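Side-chain contacts in leucine aminopeptidase (Legionella pneumophila, PDB 5GNE), which probably removes amino acids from the N-terminus of peptides as a zinc-dependent metalloexopeptidase of the M28 family: residues P341-T345 against S346-L350; I192-D196 against G197-G201; W115-N118 against Q119-S123. One frame throughout, in Å; residues are numbered along the deposited sequence.

Contact 1. Residues P341-T345 against S346-L350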
loop_
_atom_site.group_PDB
_atom_site.type_symbol
_atom_site.label_atom_id
_atom_site.label_comp_id
_atom_site.label_asym_id
_atom_site.label_seq_id
_atom_site.Cartn_x
_atom_site.Cartn_y
_atom_site.Cartn_z
ATOM N N PRO A 341 4.165 -11.148 14.580
ATOM C CA PRO A 341 5.543 -11.071 15.087
ATOM C C PRO A 341 6.581 -11.461 14.048
ATOM O O PRO A 341 7.764 -11.270 14.295
ATOM C CB PRO A 341 5.547 -12.074 16.244
ATOM C CG PRO A 341 4.522 -13.092 15.847
ATOM C CD PRO A 341 3.437 -12.308 15.135
ATOM N N TYR A 342 6.153 -11.990 12.905
ATOM C CA TYR A 342 7.105 -12.521 11.935
ATOM C C TYR A 342 7.468 -11.568 10.791
ATOM O O TYR A 342 8.397 -11.858 10.030
ATOM C CB TYR A 342 6.566 -13.821 11.328
ATOM C CG TYR A 342 6.022 -14.831 12.320
ATOM C CD1 TYR A 342 6.869 -15.677 13.029
ATOM C CD2 TYR A 342 4.654 -14.967 12.517
ATOM C CE1 TYR A 342 6.362 -16.619 13.926
ATOM C CE2 TYR A 342 4.143 -15.897 13.408
ATOM C CZ TYR A 342 4.998 -16.723 14.113
ATOM O OH TYR A 342 4.474 -17.656 14.992
ATOM N N VAL A 343 6.766 -10.438 10.667
ATOM C CA VAL A 343 7.043 -9.514 9.565
ATOM C C VAL A 343 8.495 -9.045 9.583
ATOM O O VAL A 343 9.075 -8.840 10.639
ATOM C CB VAL A 343 6.098 -8.289 9.585
ATOM C CG1 VAL A 343 4.665 -8.727 9.269
ATOM C CG2 VAL A 343 6.170 -7.571 10.933
ATOM N N HIS A 344 9.059 -8.891 8.388
ATOM C CA HIS A 344 10.466 -8.545 8.195
ATOM C C HIS A 344 11.431 -9.615 8.691
ATOM O O HIS A 344 12.599 -9.330 8.958
ATOM C CB HIS A 344 10.796 -7.197 8.857
ATOM C CG HIS A 344 9.865 -6.085 8.466
ATOM N ND1 HIS A 344 9.148 -5.356 9.392
ATOM C CD2 HIS A 344 9.531 -5.590 7.258
ATOM C CE1 HIS A 344 8.418 -4.451 8.769
ATOM N NE2 HIS A 344 8.623 -4.575 7.471
ATOM N N THR A 345 10.963 -10.844 8.853
ATOM C CA THR A 345 11.907 -11.914 9.147
ATOM C C THR A 345 11.758 -13.036 8.132
ATOM O O THR A 345 10.800 -13.082 7.372
ATOM C CB THR A 345 11.715 -12.495 10.565
ATOM O OG1 THR A 345 10.637 -13.446 10.558
ATOM C CG2 THR A 345 11.438 -11.382 11.584
ATOM N N SER A 346 12.700 -13.965 8.159
ATOM C CA SER A 346 12.619 -15.188 7.368
ATOM C C SER A 346 11.383 -16.025 7.657
ATOM O O SER A 346 11.067 -16.936 6.894
ATOM C CB SER A 346 13.880 -16.021 7.587
ATOM O OG SER A 346 15.015 -15.286 7.148
ATOM N N ASN A 347 10.711 -15.758 8.771
ATOM C CA ASN A 347 9.526 -16.534 9.136
ATOM C C ASN A 347 8.173 -15.913 8.774
ATOM O O ASN A 347 7.133 -16.373 9.245
ATOM C CB ASN A 347 9.565 -16.840 10.627
ATOM C CG ASN A 347 10.734 -17.724 10.994
ATOM O OD1 ASN A 347 10.746 -18.920 10.682
ATOM N ND2 ASN A 347 11.743 -17.134 11.629
ATOM N N ASP A 348 8.185 -14.879 7.932
ATOM C CA ASP A 348 6.952 -14.360 7.338
ATOM C C ASP A 348 6.630 -15.272 6.164
ATOM O O ASP A 348 6.788 -14.890 5.012
ATOM C CB ASP A 348 7.121 -12.912 6.887
ATOM C CG ASP A 348 5.791 -12.228 6.555
ATOM O OD1 ASP A 348 4.728 -12.878 6.665
ATOM O OD2 ASP A 348 5.811 -11.038 6.167
ATOM N N THR A 349 6.233 -16.507 6.477
ATOM C CA THR A 349 6.112 -17.559 5.469
ATOM C C THR A 349 4.691 -17.838 5.053
ATOM O O THR A 349 3.744 -17.521 5.771
ATOM C CB THR A 349 6.685 -18.870 5.947
ATOM O OG1 THR A 349 5.965 -19.303 7.109
ATOM C CG2 THR A 349 8.167 -18.711 6.241
ATOM N N LEU A 350 4.573 -18.436 3.874
ATOM C CA LEU A 350 3.312 -18.873 3.302
ATOM C C LEU A 350 2.405 -19.545 4.351
ATOM O O LEU A 350 1.202 -19.318 4.380
ATOM C CB LEU A 350 3.590 -19.839 2.144
ATOM C CG LEU A 350 2.418 -20.409 1.340
ATOM C CD1 LEU A 350 1.722 -19.284 0.602
ATOM C CD2 LEU A 350 2.868 -21.493 0.371
#
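Two successive beta turns carry the chain through the dinuclear zinc site of this M28 peptidase, and Thr345, the residue they share, ties Tyr342 to Asn347 and Asp348. The first, a type II turn from Tyr342 to Thr345, presents the zinc ligand His344; the second, of type I, runs from Thr345 to Asp348. Thr345 OG1 stands between its backbone N and carbonyl carbon (chi1 81°), a torsion that lets it give a hydrogen bond to Tyr342 O at 2.8 Å and accept one from Asn347 N at 2.9 Å. Tyr342 O also receives Thr345 N at 3.0 Å, so one residue supplies both donors. The second turn is closed by Asp348 N on Thr345 O, 3.2 Å away; the bond is nearly straight at hydrogen (167°), yet its donor lies well above the carbonyl plane. Beside these bonds, Tyr342 and Asn347 pack obliquely, ring and amide planes 62° apart, with Tyr342 CD1 3.8 Å from Asn347 CB. Pro341 CG lies over one face of the tyrosine ring, toward its rim. The carboxylate of Asp348 reaches past Val343, OD2 coming to 4.0 Å from Val343 CG1, but its polar partners are Asp203 N at OD1 and Asp204 N at OD2. Asp204 bridges the two zinc ions, so Asp348 joins the His344 loop to the backbone of another metal ligand. The segment lies in the loop between strand 328-332 and helix 355-373, with Asp348 against the start of helix 202-221 and Leu350 against helix 111-123.

Contact 2. Residues I192-D196 against G197-G201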
loop_
_atom_site.group_PDB
_atom_site.type_symbol
_atom_site.label_atom_id
_atom_site.label_comp_id
_atom_site.label_asym_id
_atom_site.label_seq_id
_atom_site.Cartn_x
_atom_site.Cartn_y
_atom_site.Cartn_z
ATOM N N ILE A 192 4.903 -4.439 -3.244
ATOM C CA ILE A 192 5.442 -5.690 -3.780
ATOM C C ILE A 192 6.741 -6.107 -3.104
ATOM O O ILE A 192 7.156 -7.257 -3.190
ATOM C CB ILE A 192 5.715 -5.559 -5.293
ATOM C CG1 ILE A 192 5.903 -6.925 -5.965
ATOM C CG2 ILE A 192 6.957 -4.726 -5.533
ATOM C CD1 ILE A 192 4.638 -7.664 -6.239
ATOM N N ASP A 193 7.385 -5.165 -2.434
ATOM C CA ASP A 193 8.765 -5.354 -2.031
ATOM C C ASP A 193 8.878 -5.951 -0.647
ATOM O O ASP A 193 7.882 -6.117 0.067
ATOM C CB ASP A 193 9.516 -4.028 -2.086
ATOM C CG ASP A 193 9.132 -3.130 -0.965
ATOM O OD1 ASP A 193 7.905 -2.981 -0.815
ATOM O OD2 ASP A 193 10.011 -2.604 -0.230
ATOM N N THR A 194 10.103 -6.333 -0.307
ATOM C CA THR A 194 10.438 -6.782 1.032
ATOM C C THR A 194 11.841 -6.308 1.408
ATOM O O THR A 194 12.522 -5.720 0.580
ATOM C CB THR A 194 10.360 -8.301 1.112
ATOM O OG1 THR A 194 10.440 -8.711 2.485
ATOM C CG2 THR A 194 11.513 -8.880 0.350
ATOM N N LEU A 195 12.310 -6.620 2.615
ATOM C CA LEU A 195 13.721 -6.383 2.952
ATOM C C LEU A 195 14.679 -7.319 2.211
ATOM O O LEU A 195 14.258 -8.222 1.497
ATOM C CB LEU A 195 13.961 -6.513 4.457
ATOM C CG LEU A 195 13.326 -5.413 5.313
ATOM C CD1 LEU A 195 13.699 -5.636 6.768
ATOM C CD2 LEU A 195 13.740 -4.021 4.842
ATOM N N ASP A 196 15.975 -7.098 2.403
ATOM C CA ASP A 196 17.009 -7.921 1.781
ATOM C C ASP A 196 17.180 -9.228 2.519
ATOM O O ASP A 196 16.691 -9.389 3.640
ATOM C CB ASP A 196 18.353 -7.199 1.760
ATOM C CG ASP A 196 18.333 -5.969 0.892
ATOM O OD1 ASP A 196 18.255 -6.123 -0.345
ATOM O OD2 ASP A 196 18.400 -4.852 1.457
ATOM N N GLY A 197 17.899 -10.147 1.884
ATOM C CA GLY A 197 18.215 -11.425 2.479
ATOM C C GLY A 197 17.164 -12.462 2.164
ATOM O O GLY A 197 16.662 -12.546 1.041
ATOM N N ASN A 198 16.837 -13.268 3.162
ATOM C CA ASN A 198 15.810 -14.275 2.995
ATOM C C ASN A 198 14.473 -13.843 3.611
ATOM O O ASN A 198 14.237 -13.973 4.815
ATOM C CB ASN A 198 16.273 -15.582 3.590
ATOM C CG ASN A 198 15.190 -16.617 3.571
ATOM O OD1 ASN A 198 14.667 -16.957 2.511
ATOM N ND2 ASN A 198 14.846 -17.137 4.743
ATOM N N MET A 199 13.599 -13.330 2.758
ATOM C CA MET A 199 12.360 -12.688 3.189
ATOM C C MET A 199 11.215 -13.106 2.294
ATOM O O MET A 199 10.994 -12.518 1.233
ATOM C CB MET A 199 12.510 -11.169 3.167
ATOM C CG MET A 199 13.615 -10.628 4.053
ATOM S SD MET A 199 13.146 -10.594 5.790
ATOM C CE MET A 199 14.717 -10.207 6.549
ATOM N N PRO A 200 10.474 -14.126 2.726
ATOM C CA PRO A 200 9.308 -14.576 1.961
ATOM C C PRO A 200 8.238 -13.496 1.924
ATOM O O PRO A 200 7.454 -13.437 0.969
ATOM C CB PRO A 200 8.845 -15.847 2.713
ATOM C CG PRO A 200 9.568 -15.821 4.054
ATOM C CD PRO A 200 10.829 -15.038 3.828
ATOM N N GLY A 201 8.197 -12.681 2.976
ATOM C CA GLY A 201 7.305 -11.539 3.058
ATOM C C GLY A 201 5.889 -11.961 2.746
ATOM O O GLY A 201 5.165 -11.276 2.029
#
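Thr194 and Met199 face each other across the mouth of a loop, their side chains crossing at a slant. Thr194 presents both branches: OG1 lies 3.3 Å from Met199 CB, while CG2 approaches the same carbon at 3.8 Å. With OG1 opposite the backbone N (chi1 -169°), the methyl is brought in between N and the carbonyl carbon. The methionine chain then bends at chi2 (-78°) and passes along the backbone of the opposing limb, where Met199 CG sits 3.3 Å from Asp196 O and 3.6 Å from Leu195 O. Met199 CE also approaches Asp196 O, at 3.6 Å. Leu195 adds a looser apolar contact, its CB 4.1 Å from Met199 CG. Gly197 makes the bend with a positive phi. The Asp196 carboxylate is held by residues outside the loop, OD1 by Ser128 OG and OD2 by a salt bridge to Arg240. Packing of Met199 into the bend thus joins the two limbs of the loop. It leads from strand 185-191, which ends at the zinc ligand His191, to helix 202-221, for which Gly201 is the N-cap; Leu195 lies beside Glu239 and His344, two ligands of one zinc ion.

Contact 3. Residues W115-N118 against Q119-S123; sequences WQTN and QHLTS
His120 O is gripped twice by Ser123, through OG at 2.8 Å and through the backbone N at 3.1 Å, both donors arriving from the same face of the carbonyl plane. Ser123 OG gets there because chi1 (80°) folds it back over its own backbone. Upstream, the alpha-helical pattern is regular: Gln119 N bonds to Trp115 O, His120 N to Gln116 O, Leu121 N to Thr117 O and Thr122 N to Asn118 O, each at 3.0 Å. On the side that meets Leu350, Trp115 and Gln119, one turn apart, cross at about a right angle. The glutamine amide comes against the pyrrole part of the indole, with Gln119 CD 3.6 Å from Trp115 CD1, and amide and ring planes are 44° apart. Gln119 NE2 and Trp115 NE1, both donors, lie 3.8 Å apart, and the amide meets the indole by van der Waals contact. On another side, Thr117 and Leu121 run alongside each other and point the same way, with Thr117 CG2 4.0 Å from Leu121 CD1. Thr122 CG2 lies over the preceding turn, 3.1 Å from Asn118 O. Trp140 of helix 132-151 stacks on the His120 ring. The buried amide of Asn118 turns to helix 202-221, its OD1 bonding to Ser206 and its ND2 weakly to Ser210. The chemistry implies a division of labour: main-chain bonds hold the helical turns, and Ser123 adds two bonds to His120 O, while Asn118 fastens the helix to helix 202-221 and Thr117 and Leu121 pack on Trp140.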
loop_
_atom_site.group_PDB
_atom_site.type_symbol
_atom_site.label_atom_id
_atom_site.label_comp_id
_atom_site.label_asym_id
_atom_site.label_seq_id
_atom_site.Cartn_x
_atom_site.Cartn_y
_atom_site.Cartn_z
ATOM N N TRP A 115 -4.433 -18.080 -3.364
ATOM C CA TRP A 115 -3.367 -18.855 -2.746
ATOM C C TRP A 115 -2.208 -19.048 -3.708
ATOM O O TRP A 115 -1.047 -18.909 -3.310
ATOM C CB TRP A 115 -3.909 -20.205 -2.252
ATOM C CG TRP A 115 -2.965 -20.945 -1.353
ATOM C CD1 TRP A 115 -2.171 -22.019 -1.677
ATOM C CD2 TRP A 115 -2.645 -20.606 0.001
ATOM N NE1 TRP A 115 -1.427 -22.397 -0.585
ATOM C CE2 TRP A 115 -1.691 -21.539 0.458
ATOM C CE3 TRP A 115 -3.090 -19.611 0.885
ATOM C CZ2 TRP A 115 -1.176 -21.511 1.751
ATOM C CZ3 TRP A 115 -2.574 -19.579 2.166
ATOM C CH2 TRP A 115 -1.628 -20.525 2.589
ATOM N N GLN A 116 -2.517 -19.305 -4.978
ATOM C CA GLN A 116 -1.470 -19.510 -5.967
ATOM C C GLN A 116 -0.532 -18.300 -6.068
ATOM O O GLN A 116 0.697 -18.456 -6.147
ATOM C CB GLN A 116 -2.068 -19.815 -7.327
ATOM C CG GLN A 116 -1.008 -20.305 -8.294
ATOM C CD GLN A 116 -1.598 -20.866 -9.564
ATOM O OE1 GLN A 116 -2.819 -20.997 -9.691
ATOM N NE2 GLN A 116 -0.733 -21.239 -10.503
ATOM N N THR A 117 -1.116 -17.101 -6.030
ATOM C CA THR A 117 -0.341 -15.858 -6.097
ATOM C C THR A 117 0.641 -15.784 -4.945
ATOM O O THR A 117 1.826 -15.515 -5.146
ATOM C CB THR A 117 -1.231 -14.597 -6.071
ATOM O OG1 THR A 117 -2.065 -14.568 -7.231
ATOM C CG2 THR A 117 -0.380 -13.343 -6.083
ATOM N N ASN A 118 0.148 -16.009 -3.732
ATOM C CA ASN A 118 1.031 -16.042 -2.576
ATOM C C ASN A 118 2.146 -17.051 -2.733
ATOM O O ASN A 118 3.290 -16.765 -2.384
ATOM C CB ASN A 118 0.252 -16.339 -1.310
ATOM C CG ASN A 118 -0.553 -15.160 -0.852
ATOM O OD1 ASN A 118 0.007 -14.118 -0.490
ATOM N ND2 ASN A 118 -1.877 -15.302 -0.868
ATOM N N GLN A 119 1.830 -18.226 -3.268
ATOM C CA GLN A 119 2.865 -19.234 -3.458
ATOM C C GLN A 119 3.946 -18.725 -4.404
ATOM O O GLN A 119 5.123 -18.944 -4.161
ATOM C CB GLN A 119 2.274 -20.541 -4.005
ATOM C CG GLN A 119 1.399 -21.293 -3.027
ATOM C CD GLN A 119 0.798 -22.539 -3.640
ATOM O OE1 GLN A 119 0.085 -22.471 -4.646
ATOM N NE2 GLN A 119 1.095 -23.693 -3.043
ATOM N N HIS A 120 3.561 -17.999 -5.451
ATOM C CA HIS A 120 4.562 -17.519 -6.390
ATOM C C HIS A 120 5.464 -16.442 -5.773
ATOM O O HIS A 120 6.689 -16.548 -5.850
ATOM C CB HIS A 120 3.907 -16.987 -7.662
ATOM C CG HIS A 120 4.890 -16.472 -8.672
ATOM N ND1 HIS A 120 5.650 -17.301 -9.470
ATOM C CD2 HIS A 120 5.259 -15.204 -8.988
ATOM C CE1 HIS A 120 6.434 -16.568 -10.244
ATOM N NE2 HIS A 120 6.210 -15.293 -9.975
ATOM N N LEU A 121 4.870 -15.426 -5.153
ATOM C CA LEU A 121 5.647 -14.293 -4.633
ATOM C C LEU A 121 6.551 -14.713 -3.485
ATOM O O LEU A 121 7.648 -14.179 -3.297
ATOM C CB LEU A 121 4.733 -13.161 -4.155
ATOM C CG LEU A 121 3.887 -12.533 -5.259
ATOM C CD1 LEU A 121 2.897 -11.535 -4.679
ATOM C CD2 LEU A 121 4.788 -11.906 -6.326
ATOM N N THR A 122 6.034 -15.624 -2.677
ATOM C CA THR A 122 6.740 -16.070 -1.504
ATOM C C THR A 122 7.827 -17.100 -1.856
ATOM O O THR A 122 8.638 -17.462 -1.007
ATOM C CB THR A 122 5.753 -16.655 -0.497
ATOM O OG1 THR A 122 6.287 -16.498 0.817
ATOM C CG2 THR A 122 5.503 -18.140 -0.784
ATOM N N SER A 123 7.846 -17.564 -3.104
ATOM C CA SER A 123 8.872 -18.512 -3.524
ATOM C C SER A 123 10.175 -17.776 -3.867
ATOM O O SER A 123 11.244 -18.383 -3.879
ATOM C CB SER A 123 8.395 -19.361 -4.704
ATOM O OG SER A 123 8.498 -18.657 -5.927
#

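How the contacts relate
Contact 1 is the most superficial of the three, though it alone contains a zinc ligand; contacts 2 and 3 are partly buried. Polar turn bonds dominate contact 1, carbon-to-carbonyl packing contact 2 and regular helical bonding contact 3. All meet around the start of helix 202-221. Contact 2 leads directly into that helix, contact 1 reaches it from the loop that carries His344, and contact 3 lies on a helix packed against it. Ser346 OG probably bonds to Asn198 O between contacts 1 and 2, and Thr122 OG1 probably to Pro200 O between contacts 3 and 2. Between contacts 1 and 3 the link is packing, by Leu350.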